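Local coordinates for transcription regulator (Haloarcula marismortui ATCC 43049, PDB 3CRJ), which probably binds cis-regulatory DNA as a TetR-family dimer through a helix-turn-helix and represses transcription, at residues H30-L35 with P118-F123; Y53-D56 with D60-A63; A87-L92 with K139-H144. All coordinates share one frame; numbering follows the deposited sequence.

How the contacts relate
Contacts 1 and 2 lie together on one side of the chain's centre, about 13 Å apart between centres, and they touch where Leu62 of helix 58-78 packs against Tyr32, Leu35 and Phe123. Along the chain, contact 2 is nested inside the loop closed by contact 1 and closes before contact 3 opens, helices 58-78 and 85-97 being consecutive. Contact 3 sits on the opposite side, with its centre about 32 Å from contact 1 and 35 Å from contact 2. It shares helix 121-148 with contact 1, and their segments alternate in sequence. That long helix runs from the junction with the probable DNA-binding region to the distant C-terminal packing, so one helix physically joins the two regions.

Contact 1: residues H30-L35 with P118-F123; sequences HGYADL and PYKEAF
The backbones of Tyr32 and Phe123 stay well apart, with 12.6 Å between their CA atoms, and long side chains arriving from opposite directions span the gap. This is a junction of the TetR fold: the loop that leads from helix 12-30 into helix 37-44, the first helix of the predicted helix-turn-helix, meets the start of helix 121-148. A type I turn from Tyr32 to Leu35, closed by Leu35 N to Tyr32 O (3.0 Å), shapes the loop. With CG anti to the backbone nitrogen (chi1 172°), the Tyr32 ring is carried toward the helix. Its CE1 lies 4.1 Å from Phe123 CE2, at the edge of the phenylalanine ring. Tyrosine suits this place because its ring is buried beside an apolar partner while its hydroxyl reaches a charged one. Lys120, at the N-cap position, is long enough to span the gap: its CD lies over one face of the Phe123 ring, and its ammonium group reaches both Tyr32 and Asp59, the latter in a salt bridge. The Tyr32 ring also has a cation-pi contact with Lys58. Close to the plane of the tyrosine ring and at its edge, Lys120 NZ donates a hydrogen bond to Tyr32 OH at 2.8 Å.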
loop_
_atom_site.group_PDB
_atom_site.type_symbol
_atom_site.label_atom_id
_atom_site.label_comp_id
_atom_site.label_asym_id
_atom_site.label_seq_id
_atom_site.Cartn_x
_atom_site.Cartn_y
_atom_site.Cartn_z
ATOM N N HIS A 30 10.629 6.828 -16.406
ATOM C CA HIS A 30 10.555 8.148 -15.773
ATOM C C HIS A 30 9.758 8.234 -14.498
ATOM O O HIS A 30 9.846 9.246 -13.793
ATOM C CB HIS A 30 9.968 9.164 -16.726
ATOM C CG HIS A 30 10.760 9.338 -17.974
ATOM N ND1 HIS A 30 12.031 9.869 -17.976
ATOM C CD2 HIS A 30 10.462 9.059 -19.267
ATOM C CE1 HIS A 30 12.480 9.920 -19.218
ATOM N NE2 HIS A 30 11.554 9.426 -20.021
ATOM N N GLY A 31 8.961 7.207 -14.220
ATOM C CA GLY A 31 8.035 7.235 -13.098
ATOM C C GLY A 31 6.820 8.079 -13.429
ATOM O O GLY A 31 6.733 8.678 -14.505
ATOM N N TYR A 32 5.878 8.151 -12.493
ATOM C CA TYR A 32 4.688 8.962 -12.721
ATOM C C TYR A 32 5.009 10.457 -12.816
ATOM O O TYR A 32 4.692 11.086 -13.801
ATOM C CB TYR A 32 3.592 8.710 -11.673
ATOM C CG TYR A 32 2.467 9.703 -11.829
ATOM C CD1 TYR A 32 1.537 9.574 -12.859
ATOM C CD2 TYR A 32 2.361 10.801 -10.981
ATOM C CE1 TYR A 32 0.526 10.515 -13.035
ATOM C CE2 TYR A 32 1.359 11.742 -11.154
ATOM C CZ TYR A 32 0.446 11.593 -12.181
ATOM O OH TYR A 32 -0.551 12.526 -12.351
ATOM N N ALA A 33 5.638 11.022 -11.798
ATOM C CA ALA A 33 5.802 12.480 -11.718
ATOM C C ALA A 33 6.420 13.131 -12.975
ATOM O O ALA A 33 6.057 14.231 -13.378
ATOM C CB ALA A 33 6.602 12.844 -10.480
ATOM N N ASP A 34 7.357 12.437 -13.596
ATOM C CA ASP A 34 8.128 13.046 -14.643
ATOM C C ASP A 34 7.670 12.559 -15.988
ATOM O O ASP A 34 8.340 12.791 -16.986
ATOM C CB ASP A 34 9.611 12.740 -14.446
ATOM C CG ASP A 34 10.249 13.632 -13.411
ATOM O OD1 ASP A 34 9.831 14.800 -13.312
ATOM O OD2 ASP A 34 11.159 13.176 -12.691
ATOM N N LEU A 35 6.536 11.869 -16.026
ATOM C CA LEU A 35 5.977 11.432 -17.289
ATOM C C LEU A 35 5.413 12.648 -17.957
ATOM O O LEU A 35 4.849 13.531 -17.298
ATOM C CB LEU A 35 4.841 10.462 -17.060
ATOM C CG LEU A 35 4.728 9.222 -17.941
ATOM C CD1 LEU A 35 3.296 9.125 -18.352
ATOM C CD2 LEU A 35 5.604 9.257 -19.174
ATOM N N PRO A 118 -7.018 9.934 -4.138
ATOM C CA PRO A 118 -7.924 10.884 -3.480
ATOM C C PRO A 118 -8.001 12.274 -4.133
ATOM O O PRO A 118 -8.803 13.113 -3.694
ATOM C CB PRO A 118 -7.354 11.002 -2.056
ATOM C CG PRO A 118 -6.343 9.954 -1.918
ATOM C CD PRO A 118 -5.843 9.650 -3.294
ATOM N N TYR A 119 -7.196 12.532 -5.159
ATOM C CA TYR A 119 -7.241 13.837 -5.811
ATOM C C TYR A 119 -7.774 13.736 -7.218
ATOM O O TYR A 119 -7.977 14.753 -7.875
ATOM C CB TYR A 119 -5.864 14.514 -5.844
ATOM C CG TYR A 119 -5.201 14.694 -4.503
ATOM C CD1 TYR A 119 -3.826 14.499 -4.353
ATOM C CD2 TYR A 119 -5.936 15.057 -3.381
ATOM C CE1 TYR A 119 -3.200 14.663 -3.105
ATOM C CE2 TYR A 119 -5.324 15.220 -2.133
ATOM C CZ TYR A 119 -3.956 15.019 -1.999
ATOM O OH TYR A 119 -3.363 15.186 -0.758
ATOM N N LYS A 120 -7.983 12.511 -7.683
ATOM C CA LYS A 120 -8.325 12.254 -9.076
ATOM C C LYS A 120 -9.316 11.106 -9.139
ATOM O O LYS A 120 -8.972 9.947 -8.870
ATOM C CB LYS A 120 -7.072 11.909 -9.893
ATOM C CG LYS A 120 -5.782 12.599 -9.427
ATOM C CD LYS A 120 -4.886 12.888 -10.622
ATOM C CE LYS A 120 -3.639 13.681 -10.273
ATOM N NZ LYS A 120 -2.851 13.873 -11.525
ATOM N N GLU A 121 -10.553 11.438 -9.481
ATOM C CA GLU A 121 -11.610 10.453 -9.664
ATOM C C GLU A 121 -11.293 9.377 -10.698
ATOM O O GLU A 121 -11.537 8.193 -10.452
ATOM C CB GLU A 121 -12.890 11.150 -10.074
ATOM C CG GLU A 121 -13.906 11.258 -8.987
ATOM C CD GLU A 121 -15.205 11.778 -9.538
ATOM O OE1 GLU A 121 -16.057 10.944 -9.923
ATOM O OE2 GLU A 121 -15.355 13.017 -9.631
ATOM N N ALA A 122 -10.756 9.784 -11.847
ATOM C CA ALA A 122 -10.489 8.851 -12.928
ATOM C C ALA A 122 -9.573 7.729 -12.469
ATOM O O ALA A 122 -9.761 6.579 -12.882
ATOM C CB ALA A 122 -9.906 9.564 -14.116
ATOM N N PHE A 123 -8.602 8.052 -11.605
ATOM C CA PHE A 123 -7.698 7.040 -11.060
ATOM C C PHE A 123 -8.415 6.211 -9.993
ATOM O O PHE A 123 -8.352 4.967 -9.982
ATOM C CB PHE A 123 -6.430 7.683 -10.443
ATOM C CG PHE A 123 -5.438 8.268 -11.449
ATOM C CD1 PHE A 123 -5.735 8.371 -12.815
ATOM C CD2 PHE A 123 -4.206 8.753 -11.002
ATOM C CE1 PHE A 123 -4.816 8.936 -13.714
ATOM C CE2 PHE A 123 -3.276 9.311 -11.895
ATOM C CZ PHE A 123 -3.589 9.403 -13.249
#

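Contact 2: residues Y53-D56 with D60-A63; sequences YYYD and DLLA
Tyr55 lays one face of its ring against Leu61, and the two side chains cross at about a right angle. Leu61 CA sits over this face, 3.9 Å from Tyr55 CG, while the leucine branch follows on the same side, with CD1 3.8 Å from Tyr55 CD2. Leucine suits the place because its branched apolar end packs on the ring while also reaching Thr23, Ile37 and Ile40. Tyr55 has CG beside its own backbone nitrogen and anti to the carbonyl carbon (chi1 -46°), which turns the ring to meet the helix broadside. On the opposite face lies Tyr54 CB, 3.6 Å above the plane, so the ring is sandwiched between its chain neighbour and helix 58-78. A glycine in place of Tyr55 would probably open a gap beside Leu61 and Tyr54 CB, leaving the loop less firmly placed against the helix.

At the surface, Asp56 and Asp60 bring their carboxylates together, with the planes 60° apart. Asp56 OD2 and Asp60 OD2 are placed 2.9 Å apart, a separation of doubtful precision. Both are acceptors, and Asp60 lies in the first turn of helix 58-78, where an acid is generally welcome.

Further out, Thr16 and Met20 of helix 12-30 also pack on Tyr55. The loop at the end of the predicted helix-turn-helix is thereby tied to the following helix and to the core of the small helical bundle. The Tyr54 ring meets Phe12 edge-to-face. Cohesion here probably comes from the tyrosine-leucine packing, whereas the neighbouring acids probably repel unless a proton or cation intervenes.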
loop_
_atom_site.group_PDB
_atom_site.type_symbol
_atom_site.label_atom_id
_atom_site.label_comp_id
_atom_site.label_asym_id
_atom_site.label_seq_id
_atom_site.Cartn_x
_atom_site.Cartn_y
_atom_site.Cartn_z
ATOM N N TYR A 53 -3.978 13.121 -30.460
ATOM C CA TYR A 53 -5.086 12.687 -31.298
ATOM C C TYR A 53 -6.050 11.792 -30.505
ATOM O O TYR A 53 -7.253 11.857 -30.704
ATOM C CB TYR A 53 -4.560 11.972 -32.553
ATOM C CG TYR A 53 -5.631 11.516 -33.524
ATOM C CD1 TYR A 53 -6.189 10.244 -33.424
ATOM C CD2 TYR A 53 -6.077 12.347 -34.549
ATOM C CE1 TYR A 53 -7.172 9.811 -34.317
ATOM C CE2 TYR A 53 -7.055 11.923 -35.442
ATOM C CZ TYR A 53 -7.599 10.654 -35.314
ATOM O OH TYR A 53 -8.568 10.220 -36.187
ATOM N N TYR A 54 -5.512 10.985 -29.596
ATOM C CA TYR A 54 -6.319 10.047 -28.829
ATOM C C TYR A 54 -6.573 10.489 -27.401
ATOM O O TYR A 54 -7.627 10.202 -26.843
ATOM C CB TYR A 54 -5.675 8.663 -28.841
ATOM C CG TYR A 54 -5.569 8.098 -30.231
ATOM C CD1 TYR A 54 -6.673 7.511 -30.848
ATOM C CD2 TYR A 54 -4.374 8.163 -30.940
ATOM C CE1 TYR A 54 -6.590 6.995 -32.126
ATOM C CE2 TYR A 54 -4.277 7.654 -32.219
ATOM C CZ TYR A 54 -5.393 7.067 -32.810
ATOM O OH TYR A 54 -5.312 6.563 -34.094
ATOM N N TYR A 55 -5.601 11.171 -26.808
ATOM C CA TYR A 55 -5.707 11.633 -25.431
ATOM C C TYR A 55 -5.303 13.100 -25.307
ATOM O O TYR A 55 -4.332 13.546 -25.936
ATOM C CB TYR A 55 -4.852 10.756 -24.527
ATOM C CG TYR A 55 -5.034 9.284 -24.805
ATOM C CD1 TYR A 55 -6.189 8.613 -24.394
ATOM C CD2 TYR A 55 -4.064 8.568 -25.492
ATOM C CE1 TYR A 55 -6.368 7.275 -24.656
ATOM C CE2 TYR A 55 -4.231 7.221 -25.759
ATOM C CZ TYR A 55 -5.387 6.586 -25.339
ATOM O OH TYR A 55 -5.555 5.256 -25.606
ATOM N N ASP A 56 -6.044 13.842 -24.493
ATOM C CA ASP A 56 -5.841 15.278 -24.370
ATOM C C ASP A 56 -4.902 15.605 -23.220
ATOM O O ASP A 56 -4.278 16.665 -23.196
ATOM C CB ASP A 56 -7.193 15.957 -24.178
ATOM C CG ASP A 56 -8.347 15.056 -24.604
ATOM O OD1 ASP A 56 -9.243 15.530 -25.353
ATOM O OD2 ASP A 56 -8.326 13.851 -24.198
ATOM N N ASP A 60 -5.842 11.683 -18.824
ATOM C CA ASP A 60 -6.728 10.873 -19.647
ATOM C C ASP A 60 -5.988 9.621 -20.082
ATOM O O ASP A 60 -6.517 8.511 -20.041
ATOM C CB ASP A 60 -7.150 11.638 -20.898
ATOM C CG ASP A 60 -8.067 12.804 -20.597
ATOM O OD1 ASP A 60 -7.954 13.378 -19.489
ATOM O OD2 ASP A 60 -8.883 13.153 -21.487
ATOM N N LEU A 61 -4.737 9.827 -20.484
ATOM C CA LEU A 61 -3.917 8.784 -21.056
ATOM C C LEU A 61 -3.655 7.688 -20.036
ATOM O O LEU A 61 -3.720 6.509 -20.365
ATOM C CB LEU A 61 -2.615 9.383 -21.572
ATOM C CG LEU A 61 -1.779 8.469 -22.459
ATOM C CD1 LEU A 61 -1.008 9.307 -23.435
ATOM C CD2 LEU A 61 -0.845 7.589 -21.632
ATOM N N LEU A 62 -3.389 8.077 -18.797
ATOM C CA LEU A 62 -3.107 7.107 -17.754
ATOM C C LEU A 62 -4.359 6.424 -17.208
ATOM O O LEU A 62 -4.289 5.322 -16.666
ATOM C CB LEU A 62 -2.300 7.760 -16.640
ATOM C CG LEU A 62 -0.867 8.170 -16.994
ATOM C CD1 LEU A 62 -0.254 8.926 -15.835
ATOM C CD2 LEU A 62 0.003 6.948 -17.364
ATOM N N ALA A 63 -5.517 7.060 -17.338
ATOM C CA ALA A 63 -6.734 6.359 -16.970
ATOM C C ALA A 63 -6.873 5.193 -17.934
ATOM O O ALA A 63 -7.078 4.051 -17.510
ATOM C CB ALA A 63 -7.943 7.265 -17.030
#

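Contact 3: residues A87-L92 with K139-H144; sequences ARLNLL and KAVINH
Val141 pushes both its methyl groups against the side of helix 85-97, overlapping Arg88, Leu89 and Leu92. The setting is an antiparallel helix pair in the C-terminal helical domain of the TetR fold: the axes of the two short segments approach to 9.5 Å, with an angle of 162° between their directions. Backbones come nearest at Leu89 and Val141, whose CA atoms are 6.3 Å apart. A beta-branched valine suits the point where the backbones come nearest, since it is compact yet offers two methyls to different neighbours.

The division of labour follows from the valine torsion. With chi1 at 57°, CG1 stands between the backbone nitrogen and the carbonyl carbon, while CG2 is anti to the nitrogen. CG1 faces the leucines: it is 3.9 Å from Leu89 CD1 and 4.2 Å from Leu92 CD2. The Leu89 and Val141 side chains cross at about a right angle, branch against branch. Leu89 also packs on Leu138 and Leu198, and Leu92 on Met137 and Val80, so the valine joins a wider apolar layer. Next along the helix, Ile142 meets Thr160 of helix 156-176.

CG2 instead meets the aliphatic part of Arg88, lying 3.7 Å from its CB and 3.9 Å from its CD. Arginine suits this border because its methylene chain can cover the valine while carrying the charge beyond. The chain is extended from CG to NE, and at its far end Arg88 NH1 hydrogen-bonds the backbone oxygens Thr82 O and Val80 O, in the loop before its own helix.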
loop_
_atom_site.group_PDB
_atom_site.type_symbol
_atom_site.label_atom_id
_atom_site.label_comp_id
_atom_site.label_asym_id
_atom_site.label_seq_id
_atom_site.Cartn_x
_atom_site.Cartn_y
_atom_site.Cartn_z
ATOM N N ALA A 87 -7.104 -25.781 -6.544
ATOM C CA ALA A 87 -6.109 -25.448 -7.579
ATOM C C ALA A 87 -6.293 -24.045 -8.155
ATOM O O ALA A 87 -5.331 -23.404 -8.581
ATOM C CB ALA A 87 -6.097 -26.475 -8.675
ATOM N N ARG A 88 -7.531 -23.568 -8.146
ATOM C CA ARG A 88 -7.847 -22.311 -8.787
ATOM C C ARG A 88 -7.505 -21.138 -7.891
ATOM O O ARG A 88 -7.020 -20.096 -8.370
ATOM C CB ARG A 88 -9.320 -22.266 -9.179
ATOM C CG ARG A 88 -9.599 -21.274 -10.294
ATOM C CD ARG A 88 -11.081 -20.903 -10.441
ATOM N NE ARG A 88 -11.209 -19.697 -11.257
ATOM C CZ ARG A 88 -11.094 -19.669 -12.580
ATOM N NH1 ARG A 88 -10.871 -20.794 -13.270
ATOM N NH2 ARG A 88 -11.212 -18.505 -13.214
ATOM N N LEU A 89 -7.765 -21.298 -6.597
ATOM C CA LEU A 89 -7.400 -20.276 -5.649
ATOM C C LEU A 89 -5.916 -20.068 -5.820
ATOM O O LEU A 89 -5.454 -18.954 -6.154
ATOM C CB LEU A 89 -7.733 -20.675 -4.211
ATOM C CG LEU A 89 -7.630 -19.546 -3.172
ATOM C CD1 LEU A 89 -8.267 -18.195 -3.619
ATOM C CD2 LEU A 89 -8.197 -19.961 -1.860
ATOM N N ASN A 90 -5.163 -21.151 -5.662
ATOM C CA ASN A 90 -3.710 -21.049 -5.746
ATOM C C ASN A 90 -3.221 -20.325 -6.990
ATOM O O ASN A 90 -2.397 -19.416 -6.902
ATOM C CB ASN A 90 -3.055 -22.422 -5.601
ATOM C CG ASN A 90 -2.973 -22.857 -4.163
ATOM O OD1 ASN A 90 -2.608 -22.072 -3.300
ATOM N ND2 ASN A 90 -3.323 -24.101 -3.895
ATOM N N LEU A 91 -3.748 -20.730 -8.139
ATOM C CA LEU A 91 -3.383 -20.167 -9.418
ATOM C C LEU A 91 -3.704 -18.688 -9.479
ATOM O O LEU A 91 -2.950 -17.912 -10.050
ATOM C CB LEU A 91 -4.106 -20.924 -10.520
ATOM C CG LEU A 91 -3.337 -22.063 -11.207
ATOM C CD1 LEU A 91 -2.319 -22.767 -10.304
ATOM C CD2 LEU A 91 -4.307 -23.082 -11.871
ATOM N N LEU A 92 -4.816 -18.288 -8.878
ATOM C CA LEU A 92 -5.130 -16.858 -8.805
ATOM C C LEU A 92 -4.135 -16.142 -7.914
ATOM O O LEU A 92 -3.577 -15.121 -8.309
ATOM C CB LEU A 92 -6.553 -16.622 -8.326
ATOM C CG LEU A 92 -7.548 -16.543 -9.470
ATOM C CD1 LEU A 92 -7.192 -17.504 -10.579
ATOM C CD2 LEU A 92 -8.950 -16.797 -8.965
ATOM N N LYS A 139 -13.658 -14.209 -4.395
ATOM C CA LYS A 139 -14.894 -14.683 -3.800
ATOM C C LYS A 139 -15.572 -15.832 -4.566
ATOM O O LYS A 139 -16.078 -16.779 -3.951
ATOM C CB LYS A 139 -15.868 -13.550 -3.636
ATOM C CG LYS A 139 -16.934 -13.841 -2.614
ATOM C CD LYS A 139 -17.553 -12.551 -2.148
ATOM C CE LYS A 139 -18.386 -11.893 -3.255
ATOM N NZ LYS A 139 -19.560 -12.700 -3.612
ATOM N N ALA A 140 -15.547 -15.763 -5.893
ATOM C CA ALA A 140 -16.140 -16.808 -6.728
ATOM C C ALA A 140 -15.513 -18.177 -6.552
ATOM O O ALA A 140 -16.218 -19.156 -6.570
ATOM C CB ALA A 140 -16.138 -16.414 -8.208
ATOM N N VAL A 141 -14.202 -18.267 -6.367
ATOM C CA VAL A 141 -13.623 -19.597 -6.260
ATOM C C VAL A 141 -13.832 -20.104 -4.837
ATOM O O VAL A 141 -14.116 -21.293 -4.622
ATOM C CB VAL A 141 -12.173 -19.691 -6.762
ATOM C CG1 VAL A 141 -11.279 -18.711 -6.038
ATOM C CG2 VAL A 141 -11.653 -21.118 -6.613
ATOM N N ILE A 142 -13.769 -19.177 -3.883
ATOM C CA ILE A 142 -14.084 -19.498 -2.492
ATOM C C ILE A 142 -15.512 -19.996 -2.351
ATOM O O ILE A 142 -15.800 -20.942 -1.589
ATOM C CB ILE A 142 -13.840 -18.303 -1.543
ATOM C CG1 ILE A 142 -12.331 -18.018 -1.439
ATOM C CG2 ILE A 142 -14.460 -18.596 -0.160
ATOM C CD1 ILE A 142 -11.972 -16.768 -0.635
ATOM N N ASN A 143 -16.424 -19.379 -3.089
ATOM C CA ASN A 143 -17.800 -19.832 -3.007
ATOM C C ASN A 143 -17.942 -21.206 -3.615
ATOM O O ASN A 143 -18.619 -22.052 -3.051
ATOM C CB ASN A 143 -18.764 -18.817 -3.623
ATOM C CG ASN A 143 -19.231 -17.770 -2.615
ATOM O OD1 ASN A 143 -19.370 -18.061 -1.427
ATOM N ND2 ASN A 143 -19.476 -16.547 -3.084
ATOM N N HIS A 144 -17.295 -21.432 -4.754
ATOM C CA HIS A 144 -17.359 -22.724 -5.448
ATOM C C HIS A 144 -16.920 -23.908 -4.566
ATOM O O HIS A 144 -17.600 -24.946 -4.520
ATOM C CB HIS A 144 -16.518 -22.667 -6.722
ATOM C CG HIS A 144 -16.547 -23.924 -7.530
ATOM N ND1 HIS A 144 -17.717 -24.492 -7.989
ATOM C CD2 HIS A 144 -15.547 -24.704 -7.995
ATOM C CE1 HIS A 144 -17.437 -25.573 -8.694
ATOM N NE2 HIS A 144 -16.127 -25.723 -8.717
#